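Local coordinates for protein telomerase reverse transcriptase (PDB 4LMO) that serves as the catalytic subunit of telomerase, a reverse transcriptase that lengthens chromosome ends by copying an RNA template, seen here as its RNA-binding domain, at residues R41-I44 against R45-F49; E168-K172 against I173-N177. One frame throughout, in Å; residues are numbered along the deposited sequence.

In the fold
The chain leaves its N-terminal helix 6-15, which carries the RNA-binding TFLY motif, passes the small hairpin of strands 29-30 and 35-36, and enters helix 40-48, nearly the whole of which forms contact 1. Much later, after helix 142-158, the short helix 166-169 runs out into contact 2, where a tight turn starts the long connection to helix 191-220. Both contacts are local, join consecutive residues, and follow one another in series without nesting or crossing. The centres of contact 1 and contact 2 lie 21 Å apart, and the two do not touch. What relates them is helix 191-220: residues 41-49 rest on it while also meeting helix 73-85, and residues 168-177 join it to helix 142-158.

Contact 1 of 2, residues R41-I44 against R45-F49; sequences RDLI and RIVFF
Helix 40-48 is held by i to i+4 contacts, in which Leu43 meets Val47 and Ile44 meets Phe48. The amide of Val47 bonds to Leu43 O at 2.9 Å, and between the same two residues Leu43 CD1 touches Val47 CG2 at 3.9 Å; these compact branched groups suit a helix face pressed onto Trp207 of helix 191-220. Val47 CG1 lies over one face of the Phe48 ring, 3.6 Å above its centre.

Ile44 O takes the N-H of Phe48 at 2.9 Å, the donor tilted 27° from the carbonyl plane. Phe49 is where the backbone leaves helical geometry, yet its N still bonds to Arg45 O. With CG anti to the carbonyl carbon (chi1 -64°), its ring swings back along Ile44: CE2 lies 3.8 Å from Ile44 CG2, and CD2 brings its edge to Ile44 O. One ring face receives the guanidinium of Arg45, CZ 4.1 Å above the plane toward the rim, while Pro62 O and Glu50 hold the arginine's nitrogens. Were Phe49 an alanine, that guanidinium face and Ile44 CG2 would probably be left without their aromatic neighbour, and Phe69 without its edge-to-face mate.

Contact 2 of 2, residues E168-K172 against I173-N177; sequences ELMWK and IKVNN
Met170 and Ile173 are the two ends of a type II beta turn, closed by the bond from Ile173 N to Met170 O (3.0 Å). The bond is fairly straight at hydrogen, but the donor stands above the carbonyl plane, 43° out of it, as the tight reversal forces the amide over the C=O group. Lys172 occupies the third position with a positive phi of 71°, a place that glycine takes most easily and that a residue with a CB pays some strain to fill.

The side chain of Ile173 begins against the turn itself. Its CB lies 3.2 Å from Met170 O. CG1, anti to the carbonyl carbon with chi1 at -68°, stays near the same carbonyl group and also comes within 3.8 Å of Leu169 O. Chi2 then bends CD1 away from a straight extension of the chain, while CG2 forms the other branch, anti to the backbone N; as a whole the side chain packs on Leu201 of helix 191-220 and Asn144 of helix 142-158. A little along, Met170 CE reaches Val175 CG2 at 4.3 Å, a loose apolar touch that a flexible thioether makes easily.

On the exposed flank, Lys172 bends at chi3 and lays CE 3.6 Å above the Trp171 ring, toward its rim; both residues also meet a crystal neighbour, which may influence their pose. Arg151 of helix 142-158 donates a hydrogen bond to Trp171 O, tying the turn to that helix. Leu169, Met170 and Ile173 pack on the helices, while Trp171 and Lys172 are exposed, Lys172 also brushing Leu147. The exposed indole and the cationic Lys172 and Lys174 could suit an RNA partner, consistent with the template interaction inferred by similarity for residues 171-196.

Contact 1 of 2, residues R41-I44 against R45-F49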
ATOM      1  N   ARG A  41       8.280  14.009   7.320  1.00 42.06           N
ATOM      2  CA  ARG A  41       7.355  14.842   8.082  1.00 41.79           C
ATOM      3  C   ARG A  41       5.957  14.869   7.449  1.00 39.79           C
ATOM      4  O   ARG A  41       4.946  14.814   8.157  1.00 38.04           O
ATOM      5  CB  ARG A  41       7.957  16.247   8.223  1.00 44.73           C
ATOM      6  CG  ARG A  41       6.989  17.404   8.416  1.00 47.28           C
ATOM      7  CD  ARG A  41       7.629  18.710   7.956  1.00 50.69           C
ATOM      8  NE  ARG A  41       7.525  18.905   6.507  1.00 53.78           N
ATOM      9  CZ  ARG A  41       8.462  18.581   5.613  1.00 55.35           C
ATOM     10  NH1 ARG A  41       8.245  18.808   4.323  1.00 56.20           N
ATOM     11  NH2 ARG A  41       9.611  18.032   5.993  1.00 55.98           N
ATOM     12  N   ASP A  42       5.914  14.937   6.118  1.00 38.71           N
ATOM     13  CA  ASP A  42       4.657  14.886   5.370  1.00 37.34           C
ATOM     14  C   ASP A  42       3.931  13.559   5.591  1.00 35.22           C
ATOM     15  O   ASP A  42       2.716  13.541   5.804  1.00 33.79           O
ATOM     16  CB  ASP A  42       4.897  15.110   3.870  1.00 38.36           C
ATOM     17  CG  ASP A  42       5.514  16.466   3.563  1.00 40.00           C
ATOM     18  OD1 ASP A  42       5.049  17.488   4.112  1.00 40.70           O
ATOM     19  OD2 ASP A  42       6.464  16.508   2.755  1.00 41.30           O
ATOM     20  N   LEU A  43       4.682  12.459   5.551  1.00 34.00           N
ATOM     21  CA  LEU A  43       4.115  11.124   5.742  1.00 32.86           C
ATOM     22  C   LEU A  43       3.526  10.933   7.137  1.00 31.74           C
ATOM     23  O   LEU A  43       2.447  10.360   7.283  1.00 30.83           O
ATOM     24  CB  LEU A  43       5.139  10.023   5.428  1.00 32.75           C
ATOM     25  CG  LEU A  43       4.609   8.582   5.455  1.00 32.30           C
ATOM     26  CD1 LEU A  43       3.440   8.390   4.496  1.00 31.93           C
ATOM     27  CD2 LEU A  43       5.715   7.586   5.154  1.00 32.87           C
ATOM     28  N   ILE A  44       4.233  11.423   8.152  1.00 31.78           N
ATOM     29  CA  ILE A  44       3.736  11.404   9.532  1.00 31.39           C
ATOM     30  C   ILE A  44       2.370  12.097   9.635  1.00 30.90           C
ATOM     31  O   ILE A  44       1.477  11.628  10.345  1.00 30.73           O
ATOM     32  CB  ILE A  44       4.766  12.015  10.510  1.00 32.08           C
ATOM     33  CG1 ILE A  44       5.990  11.098  10.604  1.00 32.25           C
ATOM     34  CG2 ILE A  44       4.151  12.250  11.888  1.00 31.78           C
ATOM     35  CD1 ILE A  44       7.164  11.685  11.354  1.00 32.76           C
ATOM     36  N   ARG A  45       2.216  13.195   8.898  1.00 30.92           N
ATOM     37  CA  ARG A  45       0.950  13.921   8.801  1.00 31.11           C
ATOM     38  C   ARG A  45      -0.168  13.073   8.195  1.00 30.26           C
ATOM     39  O   ARG A  45      -1.281  13.038   8.721  1.00 30.38           O
ATOM     40  CB  ARG A  45       1.141  15.196   7.973  1.00 32.28           C
ATOM     41  CG  ARG A  45       1.897  16.292   8.695  1.00 33.59           C
ATOM     42  CD  ARG A  45       0.933  17.094   9.545  1.00 34.63           C
ATOM     43  NE  ARG A  45       1.566  17.643  10.730  1.00 35.12           N
ATOM     44  CZ  ARG A  45       0.918  18.262  11.707  1.00 35.57           C
ATOM     45  NH1 ARG A  45      -0.399  18.419  11.655  1.00 35.58           N
ATOM     46  NH2 ARG A  45       1.596  18.724  12.746  1.00 36.56           N
ATOM     47  N   ILE A  46       0.145  12.397   7.090  1.00 29.23           N
ATOM     48  CA  ILE A  46      -0.799  11.525   6.394  1.00 28.38           C
ATOM     49  C   ILE A  46      -1.217  10.339   7.264  1.00 27.66           C
ATOM     50  O   ILE A  46      -2.385   9.953   7.275  1.00 27.95           O
ATOM     51  CB  ILE A  46      -0.212  11.019   5.051  1.00 28.27           C
ATOM     52  CG1 ILE A  46       0.112  12.203   4.130  1.00 28.71           C
ATOM     53  CG2 ILE A  46      -1.168  10.048   4.363  1.00 27.37           C
ATOM     54  CD1 ILE A  46       1.024  11.867   2.967  1.00 28.85           C
ATOM     55  N   VAL A  47      -0.262   9.776   7.999  1.00 27.29           N
ATOM     56  CA  VAL A  47      -0.508   8.578   8.801  1.00 26.84           C
ATOM     57  C   VAL A  47      -1.207   8.881  10.131  1.00 26.96           C
ATOM     58  O   VAL A  47      -2.128   8.160  10.522  1.00 27.17           O
ATOM     59  CB  VAL A  47       0.792   7.769   9.037  1.00 26.76           C
ATOM     60  CG1 VAL A  47       0.526   6.524   9.877  1.00 26.16           C
ATOM     61  CG2 VAL A  47       1.424   7.378   7.708  1.00 26.74           C
ATOM     62  N   PHE A  48      -0.793   9.951  10.809  1.00 27.23           N
ATOM     63  CA  PHE A  48      -1.226  10.185  12.193  1.00 27.70           C
ATOM     64  C   PHE A  48      -2.095  11.413  12.448  1.00 28.75           C
ATOM     65  O   PHE A  48      -2.780  11.470  13.471  1.00 29.19           O
ATOM     66  CB  PHE A  48      -0.018  10.229  13.135  1.00 27.00           C
ATOM     67  CG  PHE A  48       0.820   8.986  13.108  1.00 26.33           C
ATOM     68  CD1 PHE A  48       0.339   7.790  13.639  1.00 25.75           C
ATOM     69  CD2 PHE A  48       2.098   9.011  12.565  1.00 26.20           C
ATOM     70  CE1 PHE A  48       1.114   6.640  13.613  1.00 25.24           C
ATOM     71  CE2 PHE A  48       2.879   7.863  12.541  1.00 26.09           C
ATOM     72  CZ  PHE A  48       2.385   6.677  13.067  1.00 25.66           C
ATOM     73  N   PHE A  49      -2.065  12.388  11.540  1.00 29.52           N
ATOM     74  CA  PHE A  49      -2.719  13.677  11.785  1.00 30.11           C
ATOM     75  C   PHE A  49      -3.867  13.976  10.813  1.00 30.76           C
ATOM     76  O   PHE A  49      -4.997  13.531  11.041  1.00 31.01           O
ATOM     77  CB  PHE A  49      -1.681  14.809  11.837  1.00 30.83           C
ATOM     78  CG  PHE A  49      -0.698  14.680  12.976  1.00 31.05           C
ATOM     79  CD1 PHE A  49      -0.954  15.277  14.209  1.00 31.23           C
ATOM     80  CD2 PHE A  49       0.480  13.951  12.820  1.00 31.06           C
ATOM     81  CE1 PHE A  49      -0.055  15.156  15.259  1.00 31.62           C
ATOM     82  CE2 PHE A  49       1.382  13.824  13.870  1.00 31.74           C
ATOM     83  CZ  PHE A  49       1.114  14.428  15.091  1.00 31.60           C
TER

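Contact 2 of 2, residues E168-K172 against I173-N177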
ATOM      1  N   GLU A 168      -8.452  -7.307  15.082  1.00 38.23           N
ATOM      2  CA  GLU A 168      -7.877  -8.532  14.532  1.00 38.99           C
ATOM      3  C   GLU A 168      -6.446  -8.294  14.064  1.00 38.38           C
ATOM      4  O   GLU A 168      -5.592  -9.176  14.172  1.00 38.59           O
ATOM      5  CB  GLU A 168      -8.724  -9.048  13.368  1.00 39.82           C
ATOM      6  CG  GLU A 168     -10.094  -9.577  13.772  1.00 42.31           C
ATOM      7  CD  GLU A 168     -11.008  -9.833  12.583  1.00 43.31           C
ATOM      8  OE1 GLU A 168     -10.527  -9.801  11.428  1.00 42.41           O
ATOM      9  OE2 GLU A 168     -12.216 -10.067  12.805  1.00 44.69           O
ATOM     10  N   LEU A 169      -6.194  -7.094  13.553  1.00 37.88           N
ATOM     11  CA  LEU A 169      -4.876  -6.714  13.057  1.00 37.48           C
ATOM     12  C   LEU A 169      -3.862  -6.581  14.195  1.00 37.58           C
ATOM     13  O   LEU A 169      -2.700  -6.962  14.047  1.00 37.98           O
ATOM     14  CB  LEU A 169      -4.977  -5.401  12.272  1.00 36.74           C
ATOM     15  CG  LEU A 169      -3.942  -5.109  11.183  1.00 37.22           C
ATOM     16  CD1 LEU A 169      -3.969  -6.170  10.089  1.00 36.89           C
ATOM     17  CD2 LEU A 169      -4.172  -3.723  10.592  1.00 36.87           C
ATOM     18  N   MET A 170      -4.321  -6.058  15.331  1.00 37.82           N
ATOM     19  CA  MET A 170      -3.458  -5.760  16.477  1.00 38.23           C
ATOM     20  C   MET A 170      -3.346  -6.923  17.465  1.00 38.45           C
ATOM     21  O   MET A 170      -2.560  -6.857  18.412  1.00 38.28           O
ATOM     22  CB  MET A 170      -3.978  -4.528  17.225  1.00 39.02           C
ATOM     23  CG  MET A 170      -3.892  -3.215  16.462  1.00 39.13           C
ATOM     24  SD  MET A 170      -2.282  -2.413  16.579  1.00 40.45           S
ATOM     25  CE  MET A 170      -2.127  -2.153  18.346  1.00 40.03           C
ATOM     26  N   TRP A 171      -4.133  -7.972  17.251  1.00 38.35           N
ATOM     27  CA  TRP A 171      -4.229  -9.071  18.211  1.00 38.83           C
ATOM     28  C   TRP A 171      -2.916  -9.756  18.451  1.00 38.61           C
ATOM     29  O   TRP A 171      -2.302 -10.292  17.524  1.00 38.24           O
ATOM     30  CB  TRP A 171      -5.299 -10.074  17.795  1.00 39.45           C
ATOM     31  CG  TRP A 171      -5.612 -11.098  18.861  1.00 40.92           C
ATOM     32  CD1 TRP A 171      -5.775 -10.878  20.228  1.00 41.75           C
ATOM     33  CD2 TRP A 171      -5.832 -12.542  18.680  1.00 41.86           C
ATOM     34  NE1 TRP A 171      -6.060 -12.050  20.883  1.00 43.19           N
ATOM     35  CE2 TRP A 171      -6.112 -13.085  20.017  1.00 43.04           C
ATOM     36  CE3 TRP A 171      -5.826 -13.406  17.588  1.00 41.74           C
ATOM     37  CZ2 TRP A 171      -6.367 -14.434  20.226  1.00 44.03           C
ATOM     38  CZ3 TRP A 171      -6.085 -14.766  17.812  1.00 42.84           C
ATOM     39  CH2 TRP A 171      -6.349 -15.265  19.100  1.00 43.92           C
ATOM     40  N   LYS A 172      -2.484  -9.723  19.712  1.00 38.72           N
ATOM     41  CA  LYS A 172      -1.223 -10.323  20.172  1.00 39.74           C
ATOM     42  C   LYS A 172       0.036  -9.597  19.693  1.00 38.76           C
ATOM     43  O   LYS A 172       1.147 -10.086  19.901  1.00 39.66           O
ATOM     44  CB  LYS A 172      -1.144 -11.823  19.843  1.00 40.64           C
ATOM     45  CG  LYS A 172      -2.019 -12.707  20.717  1.00 42.11           C
ATOM     46  CD  LYS A 172      -1.880 -14.177  20.343  1.00 43.23           C
ATOM     47  CE  LYS A 172      -2.548 -14.490  19.013  1.00 43.12           C
ATOM     48  NZ  LYS A 172      -2.478 -15.941  18.688  1.00 44.54           N
ATOM     49  N   ILE A 173      -0.137  -8.442  19.054  1.00 37.74           N
ATOM     50  CA  ILE A 173       0.991  -7.561  18.755  1.00 37.37           C
ATOM     51  C   ILE A 173       1.510  -7.003  20.078  1.00 37.76           C
ATOM     52  O   ILE A 173       0.727  -6.562  20.923  1.00 38.25           O
ATOM     53  CB  ILE A 173       0.596  -6.410  17.793  1.00 36.22           C
ATOM     54  CG1 ILE A 173       0.272  -6.948  16.388  1.00 35.81           C
ATOM     55  CG2 ILE A 173       1.674  -5.331  17.740  1.00 35.74           C
ATOM     56  CD1 ILE A 173       1.466  -7.399  15.564  1.00 35.57           C
ATOM     57  N   LYS A 174       2.824  -7.061  20.267  1.00 38.25           N
ATOM     58  CA  LYS A 174       3.451  -6.511  21.459  1.00 38.55           C
ATOM     59  C   LYS A 174       3.768  -5.038  21.228  1.00 37.83           C
ATOM     60  O   LYS A 174       4.768  -4.698  20.589  1.00 38.24           O
ATOM     61  CB  LYS A 174       4.717  -7.292  21.822  1.00 39.74           C
ATOM     62  CG  LYS A 174       4.484  -8.742  22.224  1.00 41.16           C
ATOM     63  CD  LYS A 174       5.800  -9.502  22.299  1.00 42.16           C
ATOM     64  CE  LYS A 174       5.589 -10.988  22.543  1.00 43.30           C
ATOM     65  NZ  LYS A 174       5.354 -11.305  23.979  1.00 44.39           N
ATOM     66  N   VAL A 175       2.899  -4.173  21.748  1.00 37.24           N
ATOM     67  CA  VAL A 175       3.005  -2.721  21.569  1.00 36.69           C
ATOM     68  C   VAL A 175       4.356  -2.176  22.047  1.00 36.90           C
ATOM     69  O   VAL A 175       4.982  -1.354  21.366  1.00 36.28           O
ATOM     70  CB  VAL A 175       1.841  -1.981  22.277  1.00 36.83           C
ATOM     71  CG1 VAL A 175       1.991  -0.468  22.167  1.00 36.53           C
ATOM     72  CG2 VAL A 175       0.502  -2.416  21.697  1.00 36.52           C
ATOM     73  N   ASN A 176       4.808  -2.659  23.201  1.00 37.57           N
ATOM     74  CA  ASN A 176       6.017  -2.142  23.840  1.00 37.99           C
ATOM     75  C   ASN A 176       7.336  -2.534  23.165  1.00 38.40           C
ATOM     76  O   ASN A 176       8.388  -1.988  23.504  1.00 39.38           O
ATOM     77  CB  ASN A 176       6.023  -2.471  25.336  1.00 38.61           C
ATOM     78  CG  ASN A 176       4.980  -1.677  26.113  1.00 38.91           C
ATOM     79  OD1 ASN A 176       4.555  -0.595  25.695  1.00 38.05           O
ATOM     80  ND2 ASN A 176       4.570  -2.209  27.259  1.00 39.38           N
ATOM     81  N   ASN A 177       7.277  -3.469  22.214  1.00 37.99           N
ATOM     82  CA  ASN A 177       8.426  -3.794  21.370  1.00 37.92           C
ATOM     83  C   ASN A 177       8.843  -2.611  20.496  1.00 37.57           C
ATOM     84  O   ASN A 177      10.006  -2.487  20.115  1.00 38.46           O
ATOM     85  CB  ASN A 177       8.125  -5.002  20.476  1.00 38.31           C
ATOM     86  CG  ASN A 177       8.112  -6.317  21.241  1.00 39.01           C
ATOM     87  OD1 ASN A 177       8.386  -6.364  22.440  1.00 39.52           O
ATOM     88  ND2 ASN A 177       7.787  -7.396  20.541  1.00 38.85           N
TER